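Local coordinates for protein involved in catabolism of external DNA (Legionella pneumophila subsp. pneumophila, PDB 2OO3) that probably methylates N6 of a single adenine in 23S ribosomal RNA, taking the methyl group from S-adenosyl-L-methionine, at residues S190-C195 / I242-P246; P68-D72 / L260-F264. All blocks are in the same frame, centred on the assembly; numbering follows the deposited sequence.

Following the chain from the N terminus, helix 66-71 supplies the first half of contact 2, whose partner at the end of helix 249-263 follows after 187 intervening residues. Within that long loop lie both halves of contact 1: 190-195 enters strand 193-200, and 242-246 leaves strand 237-243, closing a much shorter loop of 46 residues. The two contacts are therefore nested, not crossed. Contact 1 joins neighbouring antiparallel strands inside the main mixed sheet, whereas contact 2 ties two helices together on the opposite side of the chain's centre. Their nearest atoms are about 13 Å apart, and strand 237-243 is followed, after a short loop, by helix 249-263.

Contact 1: S190-C195 / I242-P246; sequences STGLYC and IINPP
Tyr194 and Ile243 form an antiparallel hydrogen-bonded pair, Tyr194 N donating to Ile243 O at 3.2 Å and Ile243 N to Tyr194 O at 2.9 Å, while Cys195 and Ile242 follow as the adjoining non-hydrogen-bonded pair. Past Ile243 the strand ends, and the side chain of Asn244 takes over the hydrogen bonding to the other segment. Its ND2 donates twice, to Ser190 O at 2.9 Å and, nearly straight (172°), to Gly192 O at 2.9 Å. Both acceptors lie close to the amide plane, as expected if each uses its own N-H. At Asn244 the backbone turns to positive phi, aiming CB at 190-195, and chi1 (-65°, CG beside the backbone N) carries the amide to both carbonyls.

Leu193 has its CG beside its own carbonyl carbon (chi1 -159°), and its methyls diverge: CD2 presses on Ile242 CG2 at 3.5 Å, tighter than usual, and CD1 meets Pro246 CG at 3.9 Å. Cys195 SG rests on Ile242 CG1 at 3.8 Å, on the sheet face covered by helix 14-30. Tyr194 and Ile243 share the other face, under helix 174-188, where Tyr194 OH is hydrogen-bonded to Phe189 O.

Strand 193-200 also pairs with strand 161-165, so this is the junction between the parallel strands and the antiparallel end of a Rossmann-like methyltransferase sheet. One amide nitrogen gripping two carbonyls thus holds the turn where main-chain pairing stops.

Contact 2: P68-D72 / L260-F264; sequences PVWLD and LTTYF
Tyr263, Val69 and Pro68 bury the most surface where two helices of this Rossmann-like methyltransferase pack side by side, near their C-terminal ends: the last turn of helix 66-71 against the C-terminal part of helix 249-263. Tyr263 has the largest share, its ring lying between the two backbones. Its CG lies beside the backbone N (chi1 -65°), which sends the ring along the short helix from Pro68 to Asp72. Near its base, CD1 meets Pro68 CB at 4.1 Å, and CE1 lies 3.7 Å from Pro68 O, which approaches the ring obliquely and is also the acceptor for Asp72 N within the helix.

Val69 works through a single methyl. Its CG2 stands among three side chains, 4.0 Å from Leu260 CD2, 4.1 Å from Phe264 CZ and 4.3 Å from Tyr263 CG, reaching both rings obliquely. Leu260 and Phe264 both pack on helix 14-30 as well, and Leu76 touches both Val69 and Tyr263, so the apolar side of the contact continues into the protein interior.

The polar end lies at Asp72, the first residue to leave the helical conformation. Its carboxylate plane is turned 63° from the phenol ring, and OD1 has a weak hydrogen bond with Asn75 ND2. The other oxygen, OD2, accepts a short bond of 2.5 Å from Tyr263 OH, which meets it on the anti side, 20° out of the carboxylate plane.

Contact 1: S190-C195 / I242-P246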
ATOM      1  N   SER A 190      15.125  -9.934  -8.718  1.00  9.62           N
ATOM      2  CA  SER A 190      14.633 -10.875  -7.710  1.00  9.66           C
ATOM      3  C   SER A 190      14.893 -10.389  -6.262  1.00  9.57           C
ATOM      4  O   SER A 190      14.438 -11.006  -5.300  1.00  9.27           O
ATOM      5  CB  SER A 190      15.272 -12.250  -7.962  1.00 10.06           C
ATOM      6  OG  SER A 190      16.665 -12.184  -7.661  1.00 13.01           O
ATOM      7  N   THR A 191      15.659  -9.308  -6.117  1.00  9.76           N
ATOM      8  CA  THR A 191      15.985  -8.737  -4.813  1.00  9.97           C
ATOM      9  C   THR A 191      15.143  -7.503  -4.480  1.00  9.66           C
ATOM     10  O   THR A 191      15.280  -6.937  -3.386  1.00 10.40           O
ATOM     11  CB  THR A 191      17.479  -8.368  -4.680  1.00 10.56           C
ATOM     12  OG1 THR A 191      17.819  -7.381  -5.660  1.00 13.20           O
ATOM     13  CG2 THR A 191      18.392  -9.630  -4.834  1.00 11.00           C
ATOM     14  N   GLY A 192      14.263  -7.103  -5.404  1.00  8.99           N
ATOM     15  CA  GLY A 192      13.362  -5.977  -5.158  1.00  8.88           C
ATOM     16  C   GLY A 192      12.343  -6.319  -4.078  1.00  8.67           C
ATOM     17  O   GLY A 192      12.032  -7.495  -3.847  1.00  8.46           O
ATOM     18  N   LEU A 193      11.844  -5.296  -3.403  1.00  8.17           N
ATOM     19  CA  LEU A 193      10.797  -5.470  -2.384  1.00  7.65           C
ATOM     20  C   LEU A 193       9.487  -5.188  -3.107  1.00  6.94           C
ATOM     21  O   LEU A 193       9.270  -4.055  -3.555  1.00  7.13           O
ATOM     22  CB  LEU A 193      11.013  -4.497  -1.219  1.00  7.16           C
ATOM     23  CG  LEU A 193      10.329  -4.868   0.117  1.00 10.79           C
ATOM     24  CD1 LEU A 193      10.745  -3.919   1.224  1.00 12.35           C
ATOM     25  CD2 LEU A 193       8.819  -4.903   0.001  1.00 10.37           C
ATOM     26  N   TYR A 194       8.679  -6.227  -3.310  1.00  6.11           N
ATOM     27  CA  TYR A 194       7.381  -6.117  -3.985  1.00  6.41           C
ATOM     28  C   TYR A 194       6.236  -6.150  -2.950  1.00  6.42           C
ATOM     29  O   TYR A 194       6.205  -7.021  -2.086  1.00  7.48           O
ATOM     30  CB  TYR A 194       7.203  -7.270  -4.998  1.00  6.17           C
ATOM     31  CG  TYR A 194       8.253  -7.250  -6.111  1.00  7.02           C
ATOM     32  CD1 TYR A 194       8.010  -6.594  -7.321  1.00  5.88           C
ATOM     33  CD2 TYR A 194       9.503  -7.868  -5.943  1.00  9.34           C
ATOM     34  CE1 TYR A 194       8.974  -6.564  -8.340  1.00  6.55           C
ATOM     35  CE2 TYR A 194      10.487  -7.837  -6.987  1.00  6.11           C
ATOM     36  CZ  TYR A 194      10.201  -7.182  -8.164  1.00  7.27           C
ATOM     37  OH  TYR A 194      11.152  -7.138  -9.179  1.00  8.08           O
ATOM     38  N   CYS A 195       5.327  -5.187  -3.026  1.00  5.88           N
ATOM     39  CA  CYS A 195       4.197  -5.137  -2.121  1.00  6.14           C
ATOM     40  C   CYS A 195       2.927  -4.941  -2.943  1.00  6.61           C
ATOM     41  O   CYS A 195       2.726  -3.893  -3.555  1.00  6.26           O
ATOM     42  CB  CYS A 195       4.348  -3.975  -1.149  1.00  5.97           C
ATOM     43  SG  CYS A 195       3.011  -3.869   0.035  1.00  7.24           S
ATOM     44  N   ILE A 242       3.793  -9.530   0.311  1.00  5.30           N
ATOM     45  CA  ILE A 242       5.088  -8.858   0.233  1.00  6.06           C
ATOM     46  C   ILE A 242       6.155  -9.887  -0.066  1.00  5.80           C
ATOM     47  O   ILE A 242       6.230 -10.914   0.609  1.00  4.86           O
ATOM     48  CB  ILE A 242       5.432  -8.048   1.545  1.00  6.25           C
ATOM     49  CG1 ILE A 242       4.366  -6.964   1.787  1.00  7.78           C
ATOM     50  CG2 ILE A 242       6.812  -7.392   1.415  1.00  6.20           C
ATOM     51  CD1 ILE A 242       4.279  -6.432   3.173  1.00 12.81           C
ATOM     52  N   ILE A 243       6.909  -9.638  -1.127  1.00  7.21           N
ATOM     53  CA  ILE A 243       8.088 -10.431  -1.467  1.00  7.81           C
ATOM     54  C   ILE A 243       9.329  -9.686  -0.993  1.00  8.45           C
ATOM     55  O   ILE A 243       9.468  -8.478  -1.212  1.00  8.54           O
ATOM     56  CB  ILE A 243       8.187 -10.656  -2.973  1.00  8.03           C
ATOM     57  CG1 ILE A 243       6.921 -11.395  -3.467  1.00  9.88           C
ATOM     58  CG2 ILE A 243       9.477 -11.460  -3.343  1.00  7.80           C
ATOM     59  CD1 ILE A 243       6.764 -11.450  -5.029  1.00 10.30           C
ATOM     60  N   ASN A 244      10.211 -10.425  -0.332  1.00  8.08           N
ATOM     61  CA  ASN A 244      11.403  -9.885   0.314  1.00  8.98           C
ATOM     62  C   ASN A 244      11.064  -8.915   1.439  1.00  9.14           C
ATOM     63  O   ASN A 244      11.585  -7.798   1.491  1.00  9.30           O
ATOM     64  CB  ASN A 244      12.327  -9.288  -0.754  1.00  7.05           C
ATOM     65  CG  ASN A 244      12.861 -10.373  -1.699  1.00  8.53           C
ATOM     66  OD1 ASN A 244      13.150 -11.502  -1.267  1.00  7.19           O
ATOM     67  ND2 ASN A 244      12.977 -10.047  -2.978  1.00  5.99           N
ATOM     68  N   PRO A 245      10.169  -9.333   2.357  1.00  9.73           N
ATOM     69  CA  PRO A 245       9.846  -8.369   3.388  1.00  9.76           C
ATOM     70  C   PRO A 245      11.041  -8.116   4.323  1.00 11.78           C
ATOM     71  O   PRO A 245      11.914  -9.002   4.485  1.00 11.97           O
ATOM     72  CB  PRO A 245       8.696  -9.035   4.148  1.00  9.40           C
ATOM     73  CG  PRO A 245       8.943 -10.525   3.964  1.00 10.51           C
ATOM     74  CD  PRO A 245       9.443 -10.614   2.529  1.00  9.64           C
ATOM     75  N   PRO A 246      11.092  -6.913   4.922  1.00 13.04           N
ATOM     76  CA  PRO A 246      12.192  -6.542   5.798  1.00 14.89           C
ATOM     77  C   PRO A 246      12.229  -7.359   7.052  1.00 16.38           C
ATOM     78  O   PRO A 246      11.188  -7.889   7.528  1.00 16.24           O
ATOM     79  CB  PRO A 246      11.881  -5.099   6.162  1.00 15.36           C
ATOM     80  CG  PRO A 246      10.951  -4.608   5.025  1.00 15.19           C
ATOM     81  CD  PRO A 246      10.111  -5.824   4.801  1.00 13.60           C
TER

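Contact 2: P68-D72 / L260-F264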
ATOM      1  N   PRO A  68     -11.741   6.737  13.020  1.00 11.00           N
ATOM      2  CA  PRO A  68     -11.554   6.254  14.417  1.00 11.71           C
ATOM      3  C   PRO A  68     -10.082   6.202  14.851  1.00 11.76           C
ATOM      4  O   PRO A  68      -9.756   6.428  16.024  1.00 11.67           O
ATOM      5  CB  PRO A  68     -12.130   4.820  14.388  1.00 10.94           C
ATOM      6  CG  PRO A  68     -13.042   4.789  13.165  1.00 12.60           C
ATOM      7  CD  PRO A  68     -12.404   5.730  12.168  1.00 10.71           C
ATOM      8  N   VAL A  69      -9.205   5.922  13.893  1.00 11.18           N
ATOM      9  CA  VAL A  69      -7.781   5.792  14.157  1.00 11.08           C
ATOM     10  C   VAL A  69      -7.244   7.193  14.438  1.00 12.33           C
ATOM     11  O   VAL A  69      -6.513   7.410  15.442  1.00 12.18           O
ATOM     12  CB  VAL A  69      -7.043   5.081  12.950  1.00 10.48           C
ATOM     13  CG1 VAL A  69      -5.541   5.127  13.111  1.00 11.58           C
ATOM     14  CG2 VAL A  69      -7.478   3.629  12.835  1.00 10.23           C
ATOM     15  N   TRP A  70      -7.628   8.140  13.579  1.00 12.06           N
ATOM     16  CA  TRP A  70      -7.216   9.524  13.700  1.00 12.66           C
ATOM     17  C   TRP A  70      -7.714  10.171  14.990  1.00 13.72           C
ATOM     18  O   TRP A  70      -6.949  10.837  15.692  1.00 13.54           O
ATOM     19  CB  TRP A  70      -7.741  10.347  12.525  1.00 13.33           C
ATOM     20  CG  TRP A  70      -7.517  11.868  12.638  1.00 12.33           C
ATOM     21  CD1 TRP A  70      -8.484  12.825  12.867  1.00 14.07           C
ATOM     22  CD2 TRP A  70      -6.268  12.591  12.492  1.00 13.13           C
ATOM     23  NE1 TRP A  70      -7.911  14.079  12.885  1.00 13.67           N
ATOM     24  CE2 TRP A  70      -6.560  13.968  12.661  1.00 13.88           C
ATOM     25  CE3 TRP A  70      -4.934  12.201  12.248  1.00 12.38           C
ATOM     26  CZ2 TRP A  70      -5.575  14.970  12.559  1.00 13.33           C
ATOM     27  CZ3 TRP A  70      -3.943  13.198  12.163  1.00 13.83           C
ATOM     28  CH2 TRP A  70      -4.280  14.570  12.323  1.00 13.79           C
ATOM     29  N   LEU A  71      -8.994   9.986  15.283  1.00 13.14           N
ATOM     30  CA  LEU A  71      -9.563  10.553  16.498  1.00 14.77           C
ATOM     31  C   LEU A  71      -8.841  10.059  17.751  1.00 15.88           C
ATOM     32  O   LEU A  71      -8.680  10.823  18.707  1.00 16.50           O
ATOM     33  CB  LEU A  71     -11.063  10.239  16.586  1.00 14.31           C
ATOM     34  CG  LEU A  71     -11.910  11.032  15.587  1.00 13.98           C
ATOM     35  CD1 LEU A  71     -13.355  10.622  15.662  1.00 16.30           C
ATOM     36  CD2 LEU A  71     -11.773  12.534  15.788  1.00 17.70           C
ATOM     37  N   ASP A  72      -8.410   8.798  17.741  1.00 15.62           N
ATOM     38  CA  ASP A  72      -7.717   8.206  18.890  1.00 16.74           C
ATOM     39  C   ASP A  72      -6.203   8.227  18.780  1.00 17.33           C
ATOM     40  O   ASP A  72      -5.527   7.422  19.434  1.00 17.26           O
ATOM     41  CB  ASP A  72      -8.161   6.758  19.099  1.00 16.84           C
ATOM     42  CG  ASP A  72      -8.046   6.318  20.550  1.00 19.19           C
ATOM     43  OD1 ASP A  72      -8.181   7.191  21.439  1.00 21.63           O
ATOM     44  OD2 ASP A  72      -7.826   5.113  20.794  1.00 16.58           O
ATOM     45  N   LEU A 260      -5.487  -2.420  14.866  1.00  8.41           N
ATOM     46  CA  LEU A 260      -6.598  -2.101  13.948  1.00  8.37           C
ATOM     47  C   LEU A 260      -7.910  -2.884  14.235  1.00  8.55           C
ATOM     48  O   LEU A 260      -9.027  -2.355  14.076  1.00  7.89           O
ATOM     49  CB  LEU A 260      -6.143  -2.284  12.489  1.00  7.78           C
ATOM     50  CG  LEU A 260      -5.050  -1.287  12.059  1.00  6.86           C
ATOM     51  CD1 LEU A 260      -4.713  -1.550  10.607  1.00  6.39           C
ATOM     52  CD2 LEU A 260      -5.557   0.183  12.252  1.00  5.64           C
ATOM     53  N   THR A 261      -7.784  -4.141  14.645  1.00  9.69           N
ATOM     54  CA  THR A 261      -8.971  -4.935  14.952  1.00 10.24           C
ATOM     55  C   THR A 261      -9.671  -4.384  16.196  1.00 11.67           C
ATOM     56  O   THR A 261     -10.829  -4.718  16.420  1.00 13.05           O
ATOM     57  CB  THR A 261      -8.685  -6.424  15.170  1.00 10.59           C
ATOM     58  OG1 THR A 261      -7.831  -6.597  16.305  1.00 11.06           O
ATOM     59  CG2 THR A 261      -8.018  -7.056  13.948  1.00  9.20           C
ATOM     60  N   THR A 262      -8.998  -3.552  16.997  1.00 11.44           N
ATOM     61  CA  THR A 262      -9.693  -2.889  18.110  1.00 12.98           C
ATOM     62  C   THR A 262     -10.524  -1.678  17.634  1.00 13.63           C
ATOM     63  O   THR A 262     -11.400  -1.224  18.352  1.00 14.18           O
ATOM     64  CB  THR A 262      -8.751  -2.451  19.265  1.00 13.34           C
ATOM     65  OG1 THR A 262      -7.955  -1.323  18.873  1.00 14.26           O
ATOM     66  CG2 THR A 262      -7.835  -3.603  19.709  1.00 13.60           C
ATOM     67  N   TYR A 263     -10.239  -1.160  16.435  1.00 13.71           N
ATOM     68  CA  TYR A 263     -11.000  -0.043  15.858  1.00 14.20           C
ATOM     69  C   TYR A 263     -12.041  -0.496  14.836  1.00 13.84           C
ATOM     70  O   TYR A 263     -13.106   0.086  14.738  1.00 15.59           O
ATOM     71  CB  TYR A 263     -10.055   1.006  15.226  1.00 14.44           C
ATOM     72  CG  TYR A 263      -9.167   1.698  16.242  1.00 13.75           C
ATOM     73  CD1 TYR A 263      -9.646   2.772  16.995  1.00 13.50           C
ATOM     74  CD2 TYR A 263      -7.858   1.272  16.459  1.00 13.75           C
ATOM     75  CE1 TYR A 263      -8.848   3.396  17.942  1.00 14.33           C
ATOM     76  CE2 TYR A 263      -7.042   1.887  17.420  1.00 12.82           C
ATOM     77  CZ  TYR A 263      -7.535   2.947  18.144  1.00 15.66           C
ATOM     78  OH  TYR A 263      -6.725   3.582  19.079  1.00 17.32           O
ATOM     79  N   PHE A 264     -11.749  -1.535  14.075  1.00 13.48           N
ATOM     80  CA  PHE A 264     -12.657  -1.947  13.003  1.00 13.83           C
ATOM     81  C   PHE A 264     -13.497  -3.150  13.459  1.00 14.51           C
ATOM     82  O   PHE A 264     -12.944  -4.233  13.680  1.00 13.70           O
ATOM     83  CB  PHE A 264     -11.870  -2.305  11.747  1.00 12.52           C
ATOM     84  CG  PHE A 264     -10.907  -1.204  11.265  1.00 13.26           C
ATOM     85  CD1 PHE A 264     -11.235   0.142  11.370  1.00 13.50           C
ATOM     86  CD2 PHE A 264      -9.705  -1.544  10.646  1.00 10.56           C
ATOM     87  CE1 PHE A 264     -10.355   1.135  10.908  1.00 11.77           C
ATOM     88  CE2 PHE A 264      -8.815  -0.564  10.199  1.00 10.93           C
ATOM     89  CZ  PHE A 264      -9.158   0.792  10.338  1.00  9.52           C
TER